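Local coordinates for protein receptor-type adenylate cyclase GRESAG 4.1 (Trypanosoma brucei, PDB 1FX2) that converts ATP to 3',5'-cyclic AMP and diphosphate, here through the class III cyclase domain of a membrane protein that may be a receptor for an unknown ligand, at residues D19-T24 with R133-I138; A28-L33 with T92-D97; V170-Q175 with A226-R231. One frame throughout, in Å; residues are numbered along the deposited sequence. Where two conformers were deposited one is given.

Contact 1: residues D19-T24 with R133-I138. With SO4 (sulfate ion), chain B.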
# COMPACT_ATOMS: atom_id res chain seq x y z
N ASP A 19 10.41 -16.99 7.92
CA ASP A 19 11.82 -17.29 8.25
C ASP A 19 12.14 -16.81 9.60
O ASP A 19 11.58 -15.76 10.08
CB ASP A 19 12.88 -16.56 7.34
CG ASP A 19 13.15 -17.28 6.06
OD1 ASP A 19 12.52 -16.98 5.01
OD2 ASP A 19 14.03 -18.14 6.04
N ILE A 20 13.03 -17.51 10.28
CA ILE A 20 13.56 -16.99 11.54
C ILE A 20 14.61 -15.90 11.18
O ILE A 20 15.51 -16.14 10.38
CB ILE A 20 14.26 -18.09 12.33
CG1 ILE A 20 13.22 -19.09 12.84
CG2 ILE A 20 15.04 -17.44 13.56
CD1 ILE A 20 13.91 -20.37 13.42
N GLU A 21 14.46 -14.66 11.65
CA GLU A 21 15.47 -13.62 11.35
C GLU A 21 16.75 -14.00 12.11
O GLU A 21 16.72 -14.37 13.28
CB GLU A 21 14.99 -12.26 11.86
CG GLU A 21 16.06 -11.14 11.63
CD GLU A 21 15.64 -9.78 12.17
OE1 GLU A 21 16.12 -9.33 13.23
OE2 GLU A 21 14.91 -9.11 11.45
N SER A 22 17.89 -13.78 11.43
CA SER A 22 19.26 -13.99 11.93
C SER A 22 19.55 -15.44 12.31
O SER A 22 20.28 -15.69 13.25
CB SER A 22 19.54 -13.04 13.10
OG SER A 22 19.18 -11.72 12.79
N SER A 23 18.96 -16.38 11.57
CA SER A 23 19.13 -17.79 11.87
C SER A 23 20.64 -18.21 11.83
O SER A 23 21.11 -18.90 12.76
CB SER A 23 18.25 -18.59 10.81
OG SER A 23 18.05 -19.86 11.30
N THR A 24 21.48 -17.75 10.90
CA THR A 24 22.89 -18.07 10.89
C THR A 24 23.53 -17.67 12.17
O THR A 24 24.26 -18.40 12.83
CB THR A 24 23.78 -17.37 9.73
OG1 THR A 24 23.87 -18.29 8.67
CG2 THR A 24 25.29 -17.07 10.12
N ARG A 133 12.39 -14.56 16.48
CA ARG A 133 11.60 -13.51 15.79
C ARG A 133 11.43 -13.92 14.32
O ARG A 133 12.44 -14.10 13.58
CB ARG A 133 12.38 -12.16 15.89
CG ARG A 133 12.49 -11.61 17.30
CD ARG A 133 13.31 -10.34 17.29
NE ARG A 133 13.44 -9.87 18.71
CZ ARG A 133 13.95 -8.67 18.98
NH1 ARG A 133 14.36 -7.87 18.00
NH2 ARG A 133 14.12 -8.32 20.26
N VAL A 134 10.20 -14.16 13.93
CA VAL A 134 9.92 -14.76 12.61
C VAL A 134 9.36 -13.63 11.74
O VAL A 134 8.48 -12.86 12.16
CB VAL A 134 8.81 -15.78 12.82
CG1 VAL A 134 8.39 -16.39 11.45
CG2 VAL A 134 9.33 -16.93 13.69
N ARG A 135 9.99 -13.51 10.55
CA ARG A 135 9.45 -12.57 9.53
C ARG A 135 8.50 -13.31 8.64
O ARG A 135 8.67 -14.51 8.38
CB ARG A 135 10.60 -11.96 8.68
CG ARG A 135 11.48 -12.96 8.02
CD ARG A 135 12.40 -12.17 6.97
NE ARG A 135 13.29 -13.09 6.31
CZ ARG A 135 14.49 -13.35 6.78
NH1 ARG A 135 14.93 -12.73 7.90
NH2 ARG A 135 15.28 -14.23 6.13
N VAL A 136 7.43 -12.61 8.21
CA VAL A 136 6.39 -13.26 7.40
C VAL A 136 5.98 -12.35 6.25
O VAL A 136 5.83 -11.10 6.46
CB VAL A 136 5.13 -13.48 8.30
CG1 VAL A 136 4.02 -14.23 7.54
CG2 VAL A 136 5.50 -14.33 9.57
N GLY A 137 5.79 -12.98 5.09
CA GLY A 137 5.24 -12.20 3.94
C GLY A 137 4.03 -12.97 3.40
O GLY A 137 4.06 -14.22 3.31
N ILE A 138 3.04 -12.21 2.93
CA ILE A 138 1.81 -12.79 2.43
C ILE A 138 1.41 -12.11 1.12
O ILE A 138 1.53 -10.87 1.03
CB ILE A 138 0.61 -12.56 3.41
CG1 ILE A 138 0.94 -13.13 4.80
CG2 ILE A 138 -0.67 -13.28 2.85
CD1 ILE A 138 -0.13 -12.79 5.81
S SO4 B . 18.66 -13.06 7.74
O1 SO4 B . 19.99 -13.19 8.28
O2 SO4 B . 18.19 -14.27 7.06
O3 SO4 B . 17.75 -12.66 8.79
O4 SO4 B . 18.71 -11.95 6.75
O HOH W 1 14.68 -7.95 15.23
O HOH W 2 13.96 -10.38 9.13
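D19 and R135 form a hydrogen-bonded antiparallel pair where strands 13-20 and 134-141 meet in the central sheet of the class III cyclase domain. Their backbones bond both ways, R135 N to D19 O at 2.8 Å and D19 N to R135 O at 3.1 Å. Beyond the non-hydrogen-bonded pair I20 and V134, E21 N, already within the type II beta turn from I20 to S23, donates to R133 O at 2.8 Å. R135 starts with CG wedged between its backbone N and carbonyl carbon (chi1 56°) and then runs extended to NE, which lays the guanidinium over D19. CB of D19 sits against one face of that group, toward its rim, 3.6 Å from R135 CZ. The D19 carboxylate, predicted to bind magnesium, stays beyond salt-bridge distance of R135, its OD2 bonding to S63 OG instead. R135 NE has a salt bridge to E168; a second, from NH2 to E232, is less certain because NH2 is less surely placed. In the conformer given, extended E21 brings its carboxylate oxygens to separate waters, one shared with R133 NH1, the other with R135 NH1; OE2 also accepts from G173 N, and R133 NH2 bonds to Y125 OH. A sulfate, probably from the crystallisation liquor, sits at the turn: its O3 takes a nearly straight bond from S22 N (2.9 Å, 175°) and another from R135 NH1 at 3.0 Å.

Contact 2: residues A28-L33 with T92-D97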
# COMPACT_ATOMS: atom_id res chain seq x y z
N ALA A 28 25.09 -19.97 15.25
CA ALA A 28 26.53 -19.89 15.63
C ALA A 28 26.69 -19.63 17.08
O ALA A 28 27.60 -20.21 17.77
CB ALA A 28 27.24 -18.81 14.85
N ALA A 29 25.86 -18.77 17.67
CA ALA A 29 25.95 -18.44 19.08
C ALA A 29 25.33 -19.43 20.03
O ALA A 29 25.84 -19.63 21.14
CB ALA A 29 25.25 -17.06 19.33
N HIS A 30 24.30 -20.15 19.58
CA HIS A 30 23.53 -21.03 20.46
C HIS A 30 23.29 -22.39 19.82
O HIS A 30 22.17 -22.88 19.69
CB HIS A 30 22.17 -20.38 20.70
CG HIS A 30 22.27 -18.97 21.22
ND1 HIS A 30 22.96 -18.65 22.39
CD2 HIS A 30 21.83 -17.81 20.70
CE1 HIS A 30 22.93 -17.33 22.54
NE2 HIS A 30 22.25 -16.79 21.54
N PRO A 31 24.38 -23.09 19.51
CA PRO A 31 24.19 -24.41 18.86
C PRO A 31 23.54 -25.48 19.75
O PRO A 31 22.93 -26.43 19.22
CB PRO A 31 25.65 -24.84 18.52
CG PRO A 31 26.41 -24.18 19.63
CD PRO A 31 25.82 -22.76 19.69
N ASP A 32 23.56 -25.32 21.05
CA ASP A 32 22.94 -26.24 21.96
C ASP A 32 21.47 -25.85 22.30
O ASP A 32 20.73 -26.62 22.86
CB ASP A 32 23.74 -26.28 23.26
CG ASP A 32 25.07 -27.02 23.09
OD1 ASP A 32 25.26 -27.78 22.11
OD2 ASP A 32 25.92 -26.86 23.99
N LEU A 33 21.02 -24.72 21.81
CA LEU A 33 19.61 -24.30 22.07
C LEU A 33 18.82 -24.34 20.77
O LEU A 33 17.64 -24.60 20.81
CB LEU A 33 19.53 -22.82 22.58
CG LEU A 33 20.31 -22.38 23.79
CD1 LEU A 33 20.13 -20.83 23.95
CD2 LEU A 33 19.73 -23.16 24.96
N THR A 92 14.75 -19.90 27.90
CA THR A 92 16.01 -19.20 27.86
C THR A 92 15.78 -17.73 27.53
O THR A 92 14.83 -17.43 26.79
CB THR A 92 16.99 -19.82 26.77
OG1 THR A 92 18.23 -19.11 26.83
CG2 THR A 92 16.41 -19.64 25.34
N ASN A 93 16.68 -16.84 27.98
CA ASN A 93 16.62 -15.42 27.55
C ASN A 93 17.75 -15.21 26.57
O ASN A 93 17.92 -14.09 26.07
CB ASN A 93 16.87 -14.43 28.71
CG ASN A 93 15.78 -14.48 29.75
OD1 ASN A 93 14.60 -14.51 29.44
ND2 ASN A 93 16.21 -14.53 31.01
N ALA A 94 18.48 -16.28 26.22
CA ALA A 94 19.66 -16.07 25.37
C ALA A 94 19.37 -15.56 23.95
O ALA A 94 20.15 -14.83 23.36
CB ALA A 94 20.48 -17.34 25.25
N LEU A 95 18.29 -16.03 23.40
CA LEU A 95 17.92 -15.59 22.06
C LEU A 95 17.49 -14.10 22.04
O LEU A 95 17.95 -13.32 21.17
CB LEU A 95 16.80 -16.57 21.73
CG LEU A 95 17.35 -17.90 21.22
CD1 LEU A 95 16.45 -19.05 21.59
CD2 LEU A 95 17.61 -17.89 19.76
N ASP A 96 16.75 -13.67 23.08
CA ASP A 96 16.38 -12.25 23.22
C ASP A 96 17.62 -11.40 23.46
O ASP A 96 17.77 -10.32 22.88
CB ASP A 96 15.37 -12.11 24.34
CG ASP A 96 14.03 -12.66 23.95
OD1 ASP A 96 13.73 -13.84 24.23
OD2 ASP A 96 13.30 -11.91 23.25
N ASP A 97 18.54 -11.90 24.29
CA ASP A 97 19.79 -11.13 24.48
C ASP A 97 20.54 -10.99 23.19
O ASP A 97 21.05 -9.90 22.90
CB ASP A 97 20.70 -11.90 25.50
CG ASP A 97 20.19 -11.82 26.92
OD1 ASP A 97 19.27 -11.07 27.23
OD2 ASP A 97 20.70 -12.60 27.75
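The methyl of A94 meets two side chains of segment 28-33, the imidazole of H30 and the isobutyl group of L33. CE1 of the H30 ring lies 3.7 Å from A94 CB, and L33 CD1 comes equally near to the same A94 CB. L33 also meets T92 tip to tip, its CD1 3.9 Å from T92 OG1, so that one leucine methyl touches both T92 and A94. L95 CD2 approaches H30 CD2 at 4.3 Å, a looser contact made by the end of the leucine.

Helix ends place H30 and A94, and a turn places L33. H30 is the first residue to leave helical geometry after helix 23-29, and with CG beside its backbone N (chi1 -54°) the ring swings back so that A29 CB lies over the centre of one face. Its NE2 is hydrogen-bonded to S98 OG, one turn further along helix 94-109, which fixes the ring against that helix. The contact joins the C-terminal end of helix 23-29 to the N-terminal end of helix 94-109, at the surface of the cyclase domain. T92 precedes the turn into the second helix, and its OG1, anti to the backbone N, accepts from A94 N in a capping bond of 2.9 Å. On the other segment, L33 N bonds to H30 O at 3.0 Å, closing the short turn that carries L33 back toward A94. Behind the first shell, L95 packs on L132, while D96 is hydrogen-bonded to Y125 and to the backbone of G131.

Contact 3: residues V170-Q175 with A226-R231. With SO4 (sulfate ion), chain B.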
# COMPACT_ATOMS: atom_id res chain seq x y z
N VAL A 170 11.92 -8.76 2.89
CA VAL A 170 12.22 -7.44 3.38
C VAL A 170 11.59 -7.16 4.75
O VAL A 170 11.81 -6.07 5.31
CB VAL A 170 11.76 -6.33 2.42
CG1 VAL A 170 12.53 -6.56 1.07
CG2 VAL A 170 10.24 -6.18 2.23
N ALA A 171 10.81 -8.10 5.27
CA ALA A 171 10.26 -7.89 6.60
C ALA A 171 11.25 -8.09 7.72
O ALA A 171 12.17 -8.89 7.61
CB ALA A 171 9.07 -8.88 6.82
N ASN A 172 11.00 -7.36 8.81
CA ASN A 172 11.80 -7.54 10.01
C ASN A 172 11.28 -8.75 10.79
O ASN A 172 10.15 -9.20 10.66
CB ASN A 172 11.68 -6.26 10.89
CG ASN A 172 12.47 -5.13 10.32
OD1 ASN A 172 13.73 -5.14 10.39
ND2 ASN A 172 11.77 -4.23 9.59
N GLY A 173 12.13 -9.24 11.71
CA GLY A 173 11.67 -10.30 12.57
C GLY A 173 10.53 -9.79 13.43
O GLY A 173 10.57 -8.68 13.97
N GLY A 174 9.51 -10.64 13.59
CA GLY A 174 8.35 -10.16 14.31
C GLY A 174 7.31 -9.38 13.53
O GLY A 174 6.29 -8.97 14.06
N GLN A 175 7.60 -9.09 12.27
CA GLN A 175 6.77 -8.26 11.40
C GLN A 175 6.13 -9.16 10.33
O GLN A 175 6.74 -10.11 9.82
CB GLN A 175 7.73 -7.25 10.71
CG GLN A 175 6.95 -6.09 9.97
CD GLN A 175 7.92 -5.06 9.47
OE1 GLN A 175 9.04 -5.37 9.12
NE2 GLN A 175 7.47 -3.81 9.35
N ALA A 226 13.28 0.20 9.66
CA ALA A 226 12.97 0.22 8.27
C ALA A 226 12.99 -1.19 7.71
O ALA A 226 13.64 -2.16 8.22
CB ALA A 226 14.04 1.13 7.58
N LEU A 227 12.33 -1.33 6.57
CA LEU A 227 12.31 -2.61 5.84
C LEU A 227 13.75 -2.99 5.46
O LEU A 227 14.62 -2.11 5.25
CB LEU A 227 11.41 -2.56 4.63
CG LEU A 227 9.97 -2.38 5.03
CD1 LEU A 227 9.09 -2.49 3.74
CD2 LEU A 227 9.52 -3.46 6.08
N ARG A 228 14.02 -4.30 5.37
CA ARG A 228 15.36 -4.75 5.05
C ARG A 228 15.49 -4.90 3.54
O ARG A 228 15.50 -5.98 3.02
CB ARG A 228 15.61 -6.11 5.74
CG ARG A 228 15.23 -6.11 7.22
CD ARG A 228 15.44 -7.48 7.91
NE ARG A 228 16.70 -7.60 8.64
CZ ARG A 228 17.41 -8.73 8.71
NH1 ARG A 228 17.00 -9.82 8.04
NH2 ARG A 228 18.46 -8.81 9.53
N LEU A 229 15.76 -3.80 2.87
CA LEU A 229 15.87 -3.84 1.42
C LEU A 229 17.06 -4.70 0.99
O LEU A 229 17.07 -5.26 -0.12
CB LEU A 229 15.88 -2.43 0.85
CG LEU A 229 14.62 -1.68 1.33
CD1 LEU A 229 14.61 -0.27 0.74
CD2 LEU A 229 13.29 -2.43 1.01
N ASP A 230 18.03 -4.84 1.89
CA ASP A 230 19.18 -5.72 1.69
C ASP A 230 18.56 -7.07 2.15
O ASP A 230 18.24 -7.27 3.33
CB ASP A 230 20.32 -5.27 2.63
CG ASP A 230 21.49 -6.25 2.65
OD1 ASP A 230 21.75 -6.88 1.60
OD2 ASP A 230 22.15 -6.38 3.71
N ARG A 231 18.44 -8.03 1.22
CA ARG A 231 17.74 -9.31 1.48
C ARG A 231 18.39 -10.69 1.73
O ARG A 231 19.44 -10.82 2.36
CB ARG A 231 16.82 -9.58 0.30
CG ARG A 231 15.95 -8.50 -0.20
CD ARG A 231 15.55 -9.03 -1.58
NE ARG A 231 14.48 -8.28 -2.20
CZ ARG A 231 14.49 -6.97 -2.40
NH1 ARG A 231 15.52 -6.21 -2.03
NH2 ARG A 231 13.40 -6.39 -2.87
S SO4 B . 18.66 -13.06 7.74
O1 SO4 B . 19.99 -13.19 8.28
O2 SO4 B . 18.19 -14.27 7.06
O3 SO4 B . 17.75 -12.66 8.79
O4 SO4 B . 18.71 -11.95 6.75
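The R231 guanidinium has V170 CG1 over the centre of one face, 4.0 Å from R231 CZ, although R231 is poorly ordered. The guanidinium of R228 instead meets a sulfate ion at its edge, with the sulfur in its plane; R228 NH1 donates to O3 and to O4 of the sulfate, each at 3.0 Å. A bend at chi3 (98°) turns the R228 chain toward the anion, after CG and CD have passed N172 OD1 and A171 O. The amide of N172 lies obliquely across this arginine, its plane 57° from the guanidinium. N172 ND2 donates to A226 O at 3.1 Å, nearly in the amide's own plane but well above that of the carbonyl. Q175 OE1 accepts twice from N172, from its backbone N at 2.8 Å and from ND2 at 3.0 Å, across the type II beta turn from N172 to Q175. Between the two loops the backbone bond from R228 N to V170 O (2.8 Å) is flanked by L227, whose CD1 meets V170 CG2 while its CD2 lies crosswise against Q175. The contact ties the link between helix 159-169 and strand 176-179 to the C-terminal tail, with V170 and L227 packed on L177 of that strand, L227 and L229 on V202 of strand 196-202, and R231 against R166 and S169 of the helix.

In the fold
Contact 1 is buried near the centre of the chain, contact 3 is partly buried, and contact 2 lies at the surface, its centre about 21 Å from that of the chain. Contacts 1 and 2 share helix 23-29, one near its start and the other at its end. Contact 1 touches contact 3 directly: V134 O and G174 N, like E21 OE2 and G173 N, are probably hydrogen-bonded, and one sulfate is bound from both. The chemistry follows position. Strand pairing and buried charges dominate contact 1, loop amides and backbone bonds join apolar packing in contact 3, and small apolar groups around a histidine carry contact 2.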